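PDB 2W9Y: fatty acid/retinol binding protein protein 7, isoform A, confirmed BY transcript evidence from Caenorhabditis elegans, which probably binds fatty acids such as oleic acid, and retinoids, as a small secreted lipid carrier of nematodes. Local coordinates for residues Asn14-Glu19 with Thr96-Ser101; Thr28-Pro33 with Lys57-Leu62; Lys75-Leu80 with Tyr87-Ile92; Ser81-Glu86 with Ser125-Ala130. All coordinates share one frame; numbering follows the deposited sequence.

Interaction 1: Asn14-Glu19 with Thr96-Ser101; sequences NFFPTE and TTTLCS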
# COMPACT_ATOMS: atom_id res chain seq x y z
N ASN A 14 -3.42 -1.51 -10.01
CA ASN A 14 -4.83 -1.21 -9.86
C ASN A 14 -5.30 -0.93 -8.44
O ASN A 14 -6.15 -0.02 -8.26
CB ASN A 14 -5.70 -2.33 -10.41
CG ASN A 14 -5.77 -2.37 -11.90
OD1 ASN A 14 -5.23 -1.51 -12.58
ND2 ASN A 14 -6.41 -3.42 -12.43
N PHE A 15 -4.78 -1.68 -7.45
CA PHE A 15 -5.22 -1.58 -6.06
C PHE A 15 -4.47 -0.52 -5.19
O PHE A 15 -4.83 -0.31 -4.05
CB PHE A 15 -5.08 -2.96 -5.35
CG PHE A 15 -6.06 -3.93 -5.84
CD1 PHE A 15 -7.41 -3.79 -5.51
CD2 PHE A 15 -5.69 -4.94 -6.70
CE1 PHE A 15 -8.37 -4.67 -6.02
CE2 PHE A 15 -6.63 -5.87 -7.16
CZ PHE A 15 -7.95 -5.74 -6.84
N PHE A 16 -3.41 0.09 -5.72
CA PHE A 16 -2.57 0.98 -4.91
C PHE A 16 -3.34 2.30 -4.59
O PHE A 16 -3.79 2.95 -5.51
CB PHE A 16 -1.24 1.35 -5.65
CG PHE A 16 -0.07 0.47 -5.25
CD1 PHE A 16 -0.07 -0.93 -5.51
CD2 PHE A 16 0.99 1.00 -4.56
CE1 PHE A 16 0.99 -1.73 -5.09
CE2 PHE A 16 2.06 0.23 -4.16
CZ PHE A 16 2.06 -1.14 -4.41
N PRO A 17 -3.49 2.66 -3.30
CA PRO A 17 -3.96 4.05 -3.04
C PRO A 17 -2.99 5.09 -3.57
O PRO A 17 -1.79 4.82 -3.68
CB PRO A 17 -4.02 4.13 -1.52
CG PRO A 17 -4.18 2.63 -1.04
CD PRO A 17 -3.29 1.89 -2.03
N THR A 18 -3.52 6.26 -3.91
CA THR A 18 -2.73 7.39 -4.44
C THR A 18 -1.56 7.73 -3.53
O THR A 18 -0.39 7.94 -4.04
CB THR A 18 -3.62 8.62 -4.75
OG1 THR A 18 -4.47 8.25 -5.86
CG2 THR A 18 -2.72 9.81 -5.22
N GLU A 19 -1.84 7.72 -2.22
CA GLU A 19 -0.80 8.12 -1.30
C GLU A 19 0.41 7.16 -1.32
O GLU A 19 1.55 7.63 -1.23
CB GLU A 19 -1.34 8.35 0.11
CG GLU A 19 -2.16 7.14 0.70
CD GLU A 19 -3.69 7.24 0.43
OE1 GLU A 19 -4.49 6.75 1.31
OE2 GLU A 19 -4.10 7.77 -0.63
N THR A 96 0.97 -3.20 0.96
CA THR A 96 2.11 -3.01 1.88
C THR A 96 3.19 -4.02 1.55
O THR A 96 4.34 -3.65 1.31
CB THR A 96 1.70 -3.23 3.33
OG1 THR A 96 0.73 -2.24 3.71
CG2 THR A 96 2.91 -3.14 4.24
N THR A 97 2.79 -5.30 1.50
CA THR A 97 3.72 -6.43 1.17
C THR A 97 4.44 -6.16 -0.16
O THR A 97 5.66 -6.30 -0.29
CB THR A 97 2.94 -7.74 0.98
OG1 THR A 97 2.36 -8.10 2.22
CG2 THR A 97 3.87 -8.87 0.60
N THR A 98 3.68 -5.74 -1.17
CA THR A 98 4.28 -5.41 -2.44
C THR A 98 5.33 -4.34 -2.38
O THR A 98 6.42 -4.49 -2.98
CB THR A 98 3.17 -4.93 -3.43
OG1 THR A 98 2.24 -5.99 -3.60
CG2 THR A 98 3.74 -4.60 -4.78
N LEU A 99 5.00 -3.23 -1.74
CA LEU A 99 5.90 -2.11 -1.68
C LEU A 99 7.15 -2.49 -0.92
O LEU A 99 8.27 -2.11 -1.31
CB LEU A 99 5.24 -0.92 -1.02
CG LEU A 99 5.80 0.50 -1.24
CD1 LEU A 99 6.21 0.78 -2.71
CD2 LEU A 99 4.73 1.52 -0.80
N CYS A 100 6.98 -3.29 0.13
CA CYS A 100 8.15 -3.83 0.87
C CYS A 100 9.02 -4.71 -0.07
O CYS A 100 10.21 -4.55 -0.14
CB CYS A 100 7.69 -4.65 2.08
SG CYS A 100 9.07 -5.39 3.00
N SER A 101 8.41 -5.57 -0.85
CA SER A 101 9.18 -6.49 -1.72
C SER A 101 9.90 -5.69 -2.79
O SER A 101 11.07 -6.00 -3.12
CB SER A 101 8.21 -7.50 -2.35
OG SER A 101 7.70 -8.33 -1.29

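Interaction 2: Thr28-Pro33 with Lys57-Leu62; sequences TADEKP and KKHPEL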
# COMPACT_ATOMS: atom_id res chain seq x y z
N THR A 28 13.92 9.35 -3.26
CA THR A 28 15.14 9.72 -3.98
C THR A 28 16.14 8.57 -3.95
O THR A 28 15.95 7.57 -3.23
CB THR A 28 15.82 10.93 -3.29
OG1 THR A 28 16.12 10.58 -1.94
CG2 THR A 28 14.95 12.18 -3.29
N ALA A 29 17.25 8.73 -4.67
CA ALA A 29 18.18 7.62 -4.78
C ALA A 29 18.82 7.39 -3.43
O ALA A 29 19.17 6.22 -3.10
CB ALA A 29 19.28 7.92 -5.83
N ASP A 30 19.00 8.46 -2.64
CA ASP A 30 19.63 8.23 -1.31
C ASP A 30 18.63 7.75 -0.23
O ASP A 30 19.04 7.15 0.78
CB ASP A 30 20.37 9.47 -0.79
CG ASP A 30 19.45 10.61 -0.50
OD1 ASP A 30 18.85 11.12 -1.45
OD2 ASP A 30 19.29 11.01 0.68
N GLU A 31 17.33 7.96 -0.50
CA GLU A 31 16.26 7.47 0.41
C GLU A 31 15.94 5.98 0.32
O GLU A 31 15.66 5.32 1.34
CB GLU A 31 15.00 8.28 0.19
CG GLU A 31 15.11 9.71 0.81
CD GLU A 31 14.02 10.62 0.29
OE1 GLU A 31 13.20 10.18 -0.55
OE2 GLU A 31 13.93 11.78 0.72
N LYS A 32 15.98 5.44 -0.90
CA LYS A 32 15.66 4.05 -1.08
C LYS A 32 16.50 3.11 -0.18
O LYS A 32 15.96 2.20 0.43
CB LYS A 32 15.74 3.65 -2.56
CG LYS A 32 15.22 2.26 -2.78
CD LYS A 32 15.23 1.87 -4.24
CE LYS A 32 14.90 0.41 -4.43
NZ LYS A 32 15.19 0.04 -5.86
N PRO A 33 17.83 3.35 -0.09
CA PRO A 33 18.61 2.42 0.72
C PRO A 33 18.24 2.50 2.21
O PRO A 33 18.47 1.54 2.93
CB PRO A 33 20.07 2.87 0.53
CG PRO A 33 20.08 3.64 -0.70
CD PRO A 33 18.65 4.19 -0.97
N LYS A 57 14.12 7.30 12.70
CA LYS A 57 15.39 7.25 13.44
C LYS A 57 16.56 7.51 12.47
O LYS A 57 17.53 8.19 12.80
CB LYS A 57 15.54 5.86 14.07
CG LYS A 57 16.99 5.43 14.42
CD LYS A 57 17.01 4.38 15.57
CE LYS A 57 18.41 4.19 16.17
NZ LYS A 57 18.38 3.83 17.62
N LYS A 58 16.43 6.95 11.28
CA LYS A 58 17.47 7.06 10.27
C LYS A 58 17.36 8.27 9.35
O LYS A 58 18.37 8.78 8.92
CB LYS A 58 17.51 5.77 9.47
CG LYS A 58 18.24 4.67 10.21
CD LYS A 58 17.76 3.31 9.81
CE LYS A 58 18.90 2.25 9.86
NZ LYS A 58 20.04 2.56 10.80
N HIS A 59 16.14 8.75 9.12
CA HIS A 59 15.81 9.79 8.16
C HIS A 59 14.42 10.38 8.53
O HIS A 59 13.36 9.83 8.14
CB HIS A 59 15.72 9.18 6.77
CG HIS A 59 15.81 10.19 5.68
ND1 HIS A 59 14.85 11.17 5.50
CD2 HIS A 59 16.75 10.40 4.74
CE1 HIS A 59 15.19 11.93 4.47
NE2 HIS A 59 16.33 11.48 3.98
N PRO A 60 14.42 11.46 9.32
CA PRO A 60 13.18 12.02 9.86
C PRO A 60 12.20 12.32 8.79
O PRO A 60 11.02 11.97 8.93
CB PRO A 60 13.65 13.31 10.52
CG PRO A 60 14.96 12.85 11.14
CD PRO A 60 15.60 11.92 10.09
N GLU A 61 12.67 12.96 7.72
CA GLU A 61 11.75 13.42 6.68
C GLU A 61 11.12 12.30 5.92
O GLU A 61 9.95 12.38 5.56
CB GLU A 61 12.52 14.31 5.69
CG GLU A 61 12.94 15.62 6.30
CD GLU A 61 11.77 16.54 6.34
OE1 GLU A 61 10.73 16.11 5.77
OE2 GLU A 61 11.89 17.65 6.89
N LEU A 62 11.91 11.27 5.62
CA LEU A 62 11.36 10.08 5.05
C LEU A 62 10.27 9.47 5.95
O LEU A 62 9.21 9.04 5.45
CB LEU A 62 12.48 9.05 4.79
CG LEU A 62 12.18 7.87 3.91
CD1 LEU A 62 11.56 8.39 2.59
CD2 LEU A 62 13.46 7.01 3.70
O HOH W 1 15.97 13.27 1.40

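Interaction 3: Lys75-Leu80 with Tyr87-Ile92; sequences KRLDGL and YAKKLI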
# COMPACT_ATOMS: atom_id res chain seq x y z
N LYS A 75 -8.49 7.11 6.46
CA LYS A 75 -9.74 7.76 6.08
C LYS A 75 -10.54 6.76 5.25
O LYS A 75 -11.77 6.77 5.26
CB LYS A 75 -9.44 9.03 5.26
CG LYS A 75 -10.70 9.72 4.83
CD LYS A 75 -10.56 11.23 4.57
CE LYS A 75 -11.96 11.84 4.46
NZ LYS A 75 -12.63 12.32 5.72
N ARG A 76 -9.83 5.90 4.53
CA ARG A 76 -10.49 5.05 3.53
C ARG A 76 -11.35 4.01 4.24
O ARG A 76 -12.17 3.37 3.64
CB ARG A 76 -9.42 4.33 2.68
CG ARG A 76 -8.65 5.34 1.74
CD ARG A 76 -7.44 4.72 1.15
NE ARG A 76 -6.74 5.71 0.25
CZ ARG A 76 -7.02 5.90 -1.04
NH1 ARG A 76 -7.92 5.15 -1.71
NH2 ARG A 76 -6.34 6.83 -1.72
N LEU A 77 -11.10 3.78 5.52
CA LEU A 77 -11.91 2.75 6.22
C LEU A 77 -13.20 3.31 6.85
O LEU A 77 -14.11 2.54 7.29
CB LEU A 77 -11.06 2.04 7.30
CG LEU A 77 -9.75 1.39 6.84
CD1 LEU A 77 -8.99 0.78 8.01
CD2 LEU A 77 -10.10 0.31 5.89
N ASP A 78 -13.31 4.61 6.91
CA ASP A 78 -14.46 5.22 7.65
C ASP A 78 -15.85 4.85 7.15
O ASP A 78 -16.13 4.92 5.94
CB ASP A 78 -14.36 6.79 7.70
CG ASP A 78 -13.23 7.28 8.63
OD1 ASP A 78 -12.69 6.50 9.47
OD2 ASP A 78 -12.85 8.50 8.52
N GLY A 79 -16.75 4.47 8.08
CA GLY A 79 -18.13 4.21 7.70
C GLY A 79 -18.47 2.91 7.01
O GLY A 79 -19.68 2.60 6.82
N LEU A 80 -17.42 2.13 6.68
CA LEU A 80 -17.59 0.84 6.03
C LEU A 80 -18.19 -0.22 6.95
O LEU A 80 -17.96 -0.16 8.15
CB LEU A 80 -16.26 0.34 5.44
CG LEU A 80 -15.57 1.15 4.33
CD1 LEU A 80 -14.22 0.49 3.91
CD2 LEU A 80 -16.51 1.28 3.11
N TYR A 87 -12.34 -6.64 3.85
CA TYR A 87 -11.81 -6.57 2.50
C TYR A 87 -10.74 -5.51 2.35
O TYR A 87 -9.64 -5.77 1.81
CB TYR A 87 -12.97 -6.31 1.49
CG TYR A 87 -12.44 -6.26 0.05
CD1 TYR A 87 -12.17 -7.44 -0.68
CD2 TYR A 87 -12.14 -5.03 -0.58
CE1 TYR A 87 -11.58 -7.37 -1.99
CE2 TYR A 87 -11.57 -4.96 -1.83
CZ TYR A 87 -11.32 -6.15 -2.54
OH TYR A 87 -10.76 -6.04 -3.78
N ALA A 88 -11.04 -4.30 2.80
CA ALA A 88 -10.05 -3.22 2.68
C ALA A 88 -8.70 -3.47 3.40
O ALA A 88 -7.66 -3.11 2.88
CB ALA A 88 -10.64 -1.91 3.18
N LYS A 89 -8.74 -4.08 4.59
CA LYS A 89 -7.50 -4.48 5.30
C LYS A 89 -6.71 -5.53 4.52
O LYS A 89 -5.50 -5.49 4.53
CB LYS A 89 -7.83 -5.05 6.69
CG LYS A 89 -8.37 -3.93 7.55
CD LYS A 89 -8.79 -4.44 8.91
CE LYS A 89 -9.02 -3.30 9.86
NZ LYS A 89 -9.46 -3.86 11.17
N LYS A 90 -7.39 -6.44 3.85
CA LYS A 90 -6.68 -7.38 2.94
C LYS A 90 -6.06 -6.65 1.74
O LYS A 90 -4.94 -7.02 1.32
CB LYS A 90 -7.62 -8.45 2.41
CG LYS A 90 -7.98 -9.52 3.46
CD LYS A 90 -9.39 -10.13 3.19
CE LYS A 90 -9.35 -11.35 2.29
NZ LYS A 90 -10.79 -11.79 1.90
N LEU A 91 -6.77 -5.64 1.22
CA LEU A 91 -6.25 -4.87 0.11
C LEU A 91 -4.96 -4.13 0.58
O LEU A 91 -3.90 -4.24 -0.06
CB LEU A 91 -7.33 -3.94 -0.43
CG LEU A 91 -6.97 -3.05 -1.64
CD1 LEU A 91 -8.26 -2.58 -2.31
CD2 LEU A 91 -6.11 -1.80 -1.23
N ILE A 92 -5.00 -3.46 1.76
CA ILE A 92 -3.87 -2.70 2.18
C ILE A 92 -2.71 -3.66 2.52
O ILE A 92 -1.55 -3.33 2.25
CB ILE A 92 -4.20 -1.86 3.43
CG1 ILE A 92 -5.25 -0.80 3.07
CG2 ILE A 92 -2.91 -1.19 4.01
CD1 ILE A 92 -4.68 0.31 2.11

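Interaction 4: Ser81-Glu86 with Ser125-Ala130; sequences SPAAVE and SEDQAA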
# COMPACT_ATOMS: atom_id res chain seq x y z
N SER A 81 -18.92 -1.18 6.35
CA SER A 81 -19.50 -2.34 7.04
C SER A 81 -18.37 -3.30 7.41
O SER A 81 -17.28 -3.21 6.85
CB SER A 81 -20.38 -3.06 6.04
OG SER A 81 -19.56 -3.84 5.10
N PRO A 82 -18.63 -4.26 8.32
CA PRO A 82 -17.62 -5.21 8.78
C PRO A 82 -17.01 -5.95 7.64
O PRO A 82 -15.77 -6.12 7.63
CB PRO A 82 -18.41 -6.15 9.71
CG PRO A 82 -19.46 -5.21 10.28
CD PRO A 82 -19.79 -4.21 9.22
N ALA A 83 -17.81 -6.33 6.64
CA ALA A 83 -17.31 -7.11 5.49
C ALA A 83 -16.42 -6.26 4.60
O ALA A 83 -15.37 -6.73 4.10
CB ALA A 83 -18.46 -7.66 4.63
N ALA A 84 -16.84 -5.03 4.37
CA ALA A 84 -16.06 -4.15 3.51
C ALA A 84 -14.75 -3.76 4.15
O ALA A 84 -13.73 -3.61 3.43
CB ALA A 84 -16.90 -2.91 3.16
N VAL A 85 -14.76 -3.56 5.48
CA VAL A 85 -13.54 -3.26 6.24
C VAL A 85 -12.59 -4.46 6.20
O VAL A 85 -11.37 -4.29 6.00
CB VAL A 85 -13.83 -2.89 7.69
CG1 VAL A 85 -12.54 -2.94 8.56
CG2 VAL A 85 -14.57 -1.51 7.79
N GLU A 86 -13.12 -5.67 6.42
CA GLU A 86 -12.27 -6.91 6.26
C GLU A 86 -11.58 -6.96 4.88
O GLU A 86 -10.37 -7.33 4.74
CB GLU A 86 -13.16 -8.14 6.41
CG GLU A 86 -12.53 -9.45 5.97
CD GLU A 86 -13.43 -10.67 6.33
OE1 GLU A 86 -14.50 -10.86 5.71
OE2 GLU A 86 -13.05 -11.44 7.23
N SER A 125 -23.75 -5.39 -3.58
CA SER A 125 -23.68 -4.17 -4.35
C SER A 125 -23.43 -3.00 -3.44
O SER A 125 -22.79 -2.02 -3.87
CB SER A 125 -24.98 -3.88 -5.10
OG SER A 125 -25.15 -4.83 -6.12
N GLU A 126 -24.01 -3.03 -2.26
CA GLU A 126 -23.88 -1.91 -1.34
C GLU A 126 -22.43 -1.76 -0.83
O GLU A 126 -21.91 -0.64 -0.71
CB GLU A 126 -24.83 -2.05 -0.13
CG GLU A 126 -24.72 -0.85 0.75
CD GLU A 126 -25.60 -0.93 1.97
OE1 GLU A 126 -26.51 -1.82 1.98
OE2 GLU A 126 -25.40 -0.11 2.92
N ASP A 127 -21.77 -2.89 -0.56
CA ASP A 127 -20.37 -2.85 -0.12
C ASP A 127 -19.41 -2.43 -1.26
O ASP A 127 -18.42 -1.76 -1.01
CB ASP A 127 -19.89 -4.20 0.43
CG ASP A 127 -20.32 -4.42 1.88
OD1 ASP A 127 -20.60 -3.45 2.63
OD2 ASP A 127 -20.40 -5.58 2.30
N GLN A 128 -19.73 -2.81 -2.49
CA GLN A 128 -18.86 -2.46 -3.64
C GLN A 128 -19.01 -0.96 -3.80
O GLN A 128 -18.04 -0.29 -4.04
CB GLN A 128 -19.37 -3.14 -4.91
CG GLN A 128 -19.12 -4.71 -4.95
CD GLN A 128 -19.70 -5.35 -6.17
OE1 GLN A 128 -20.68 -4.83 -6.74
NE2 GLN A 128 -19.16 -6.50 -6.57
N ALA A 129 -20.24 -0.44 -3.69
CA ALA A 129 -20.45 1.00 -3.93
C ALA A 129 -19.75 1.81 -2.80
O ALA A 129 -19.15 2.86 -3.02
CB ALA A 129 -21.92 1.34 -3.97
N ALA A 130 -19.81 1.30 -1.58
CA ALA A 130 -19.18 2.01 -0.45
C ALA A 130 -17.64 2.07 -0.57
O ALA A 130 -16.98 3.10 -0.19
CB ALA A 130 -19.57 1.36 0.86
O HOH W 2 -19.60 -0.93 3.43

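Interaction 1: Asn14-Glu19 with Thr96-Ser101
Phe-16 reaches from the chain just ahead of helix 18-26 to Thr-98 and Leu-99 on helix 82-104. Its CA-CB bond does not aim at that helix. The ring makes the approach instead. Chi1 is -95°, off a staggered value, and the ring end lies nearer to helix 82-104 than CB does. CB and CG touch neither Thr-98 nor Leu-99. From CG the ring runs on with its far edge leading. On one flank Phe-16 CE1 comes within 4.0 Å of Thr-98 CG2. At the tip Phe-16 CZ is 3.9 Å from the same Thr-98 CG2, and Thr-98 CB lies just behind. On the other flank Phe-16 CE2 meets Leu-99 CD1 at 4.4 Å, a looser apolar touch. Both methyls sit at the ring edge, near its plane. The two residues thus receive the rim of the ring and not a face.

The fold is all helical, and the centre of this contact lies about 3 Å from the centre of the chain. Pro-17 follows at once as the N-cap residue, right before helix 18-26. The ring also packs on Val-95 of helix 82-104 and on Leu-21 of helix 18-26.

Thr-98 offers its methyl: OG1 stands beside the backbone N (chi1 -60°), which leaves CG2 anti to that N. The hydroxyl bonds to Met-94 O one helical turn back. A buried threonine thus presents carbon to the phenyl ring while its oxygen is satisfied by its own helix. Leu-99 goes on to touch Gln-20 and Ser-24 of helix 18-26.

Interaction 2: Thr28-Pro33 with Lys57-Leu62
Glu-31 and Leu-62 mark the closest backbone approach, with 7.2 Å from CA to CA. Thr-28 to Glu-31 form an ST motif, with Thr-28 OG1 accepting from Glu-31 N. Across from it His-59 breaks the helical run, between helix 51-58 and helix 60-75. It is the N-cap of the second helix, and His-59 ND1 accepts from Leu-62 N at 2.9 Å.

The Glu-31 side chain is extended beyond CG and meets two partners. Glu-31 CG rests 3.8 Å from His-59 NE2, and the carboxylate and imidazole planes stand 88° apart. Leu-62 crosses Glu-31 at a slant and touches it with both methyls: Leu-62 CD2 is 3.6 Å from Glu-31 O, and Leu-62 CD1 is 4.0 Å from Glu-31 OE1. Thr-28 N donates to Glu-31 OE1 at 2.9 Å, from above the carboxylate plane. Water 1 donates to Glu-31 OE2 at 2.6 Å. The same water lies in the plane of the His-59 ring, at its edge, 3.2 Å from His-59 NE2. Glu-31 OE2 also forms a salt bridge with Arg-65. With an alanine here, Arg-65 would probably lose its carboxylate mate, and Thr-28 N and water 1 an acceptor.

The contact lies far from the chain centre, where the chain around Glu-31 meets the break at His-59. Leu-62 continues onto Val-34 and Leu-35 of helix 32-39, and Lys-58 of helix 51-58 pairs with Glu-37 of that helix.

Interaction 3: Lys75-Leu80 with Tyr87-Ile92
Leu-77 meets Ala-88 methyl against methyl, and no flat group has a face or an edge in the contact. The nearby flat groups are used elsewhere. The guanidinium of Arg-76 pairs with Glu-19 and Asp-137, and the Tyr-87 ring packs on Phe-15 and Leu-131.

The main touch is Leu-77 CD2 on Ala-88 CB at 3.5 Å, a close carbon contact. Leu-77 has CG anti to its carbonyl carbon (chi1 -55°), and this points the branched end at the helix. The other methyl, Leu-77 CD1, comes 4.5 Å from Lys-89 CE on the extended Lys-89 chain.

The two segments belong to an antiparallel helical hairpin. Helix 60-75 ends, the chain reverses, and helix 82-104 runs back. A type I turn from Lys-75 to Asp-78 overlaps a type II turn from Leu-77 to Leu-80. Gly-79 takes the positive phi of the second turn.

These turns bring Leu-80 in as a second partner. Leu-80 CD1 lies 4.4 Å from Ala-88 CB, so one small side chain serves two leucines. Leu-80 also packs on Ala-130, Leu-131 and Asn-134 of helix 125-134.

Interaction 4: Ser81-Glu86 with Ser125-Ala130
Ser-81 and Asp-127 face each other, each with its CA-CB bond directed at the opposite segment. Ser-81 OG donates to Asp-127 OD1 at 2.7 Å. The hydroxyl comes from above the carboxylate plane, 39° out of it. Ser-81 OG lies between its own backbone N and carbonyl carbon (chi1 76°). There Ser-81 OG also accepts from Ala-84 N at 3.1 Å, with an angle of 163° at the hydrogen. This is the N-cap of helix 82-104. One hydroxyl thus caps the helix and holds the aspartate.

A second link runs through solvent. Water 2 accepts from Ser-81 N at 3.0 Å and donates to Asp-127 OD1 at 2.8 Å. Two donors therefore grip OD1. The carboxylate also lies over the first turn of the helix: Asp-127 OD2 is 3.7 Å from Ala-83 CB, and Asp-127 OD1 is 3.8 Å from Ala-84 CB. The positive end of the helix dipole would probably favour the charged form of Asp-127. A leucine in place of Asp-127 would probably leave the Ser-81 hydroxyl without its acceptor and water 2 without its anchor on helix 125-134.

The contact joins the start of helix 82-104 to the first turn of helix 125-134. Asp-127 N itself bonds to Ser-124 OG. On another side of helix 125-134, Gln-128 bonds to Phe-120 O of helix 111-121.

From the N terminus, residues 14-19 open the longest of the four loops, closed by 96-101 in interaction 1. Interaction 2 is nested inside it and ties residues 28-33 to the join of helices 51-58 and 60-75. Interaction 3 follows in series, also nested in interaction 1, and folds the loop after helix 60-75 onto helix 82-104. Interaction 4 opens within both loops but closes at 125-130, so it crosses interactions 1 and 3. Interactions 1, 3 and 4 share helix 82-104. Glu-19 and Arg-76 bridge interactions 1 and 3, and Leu-80 on Val-85 joins 3 to 4. Interaction 2 stands apart, about 36 Å from interaction 4 between centres.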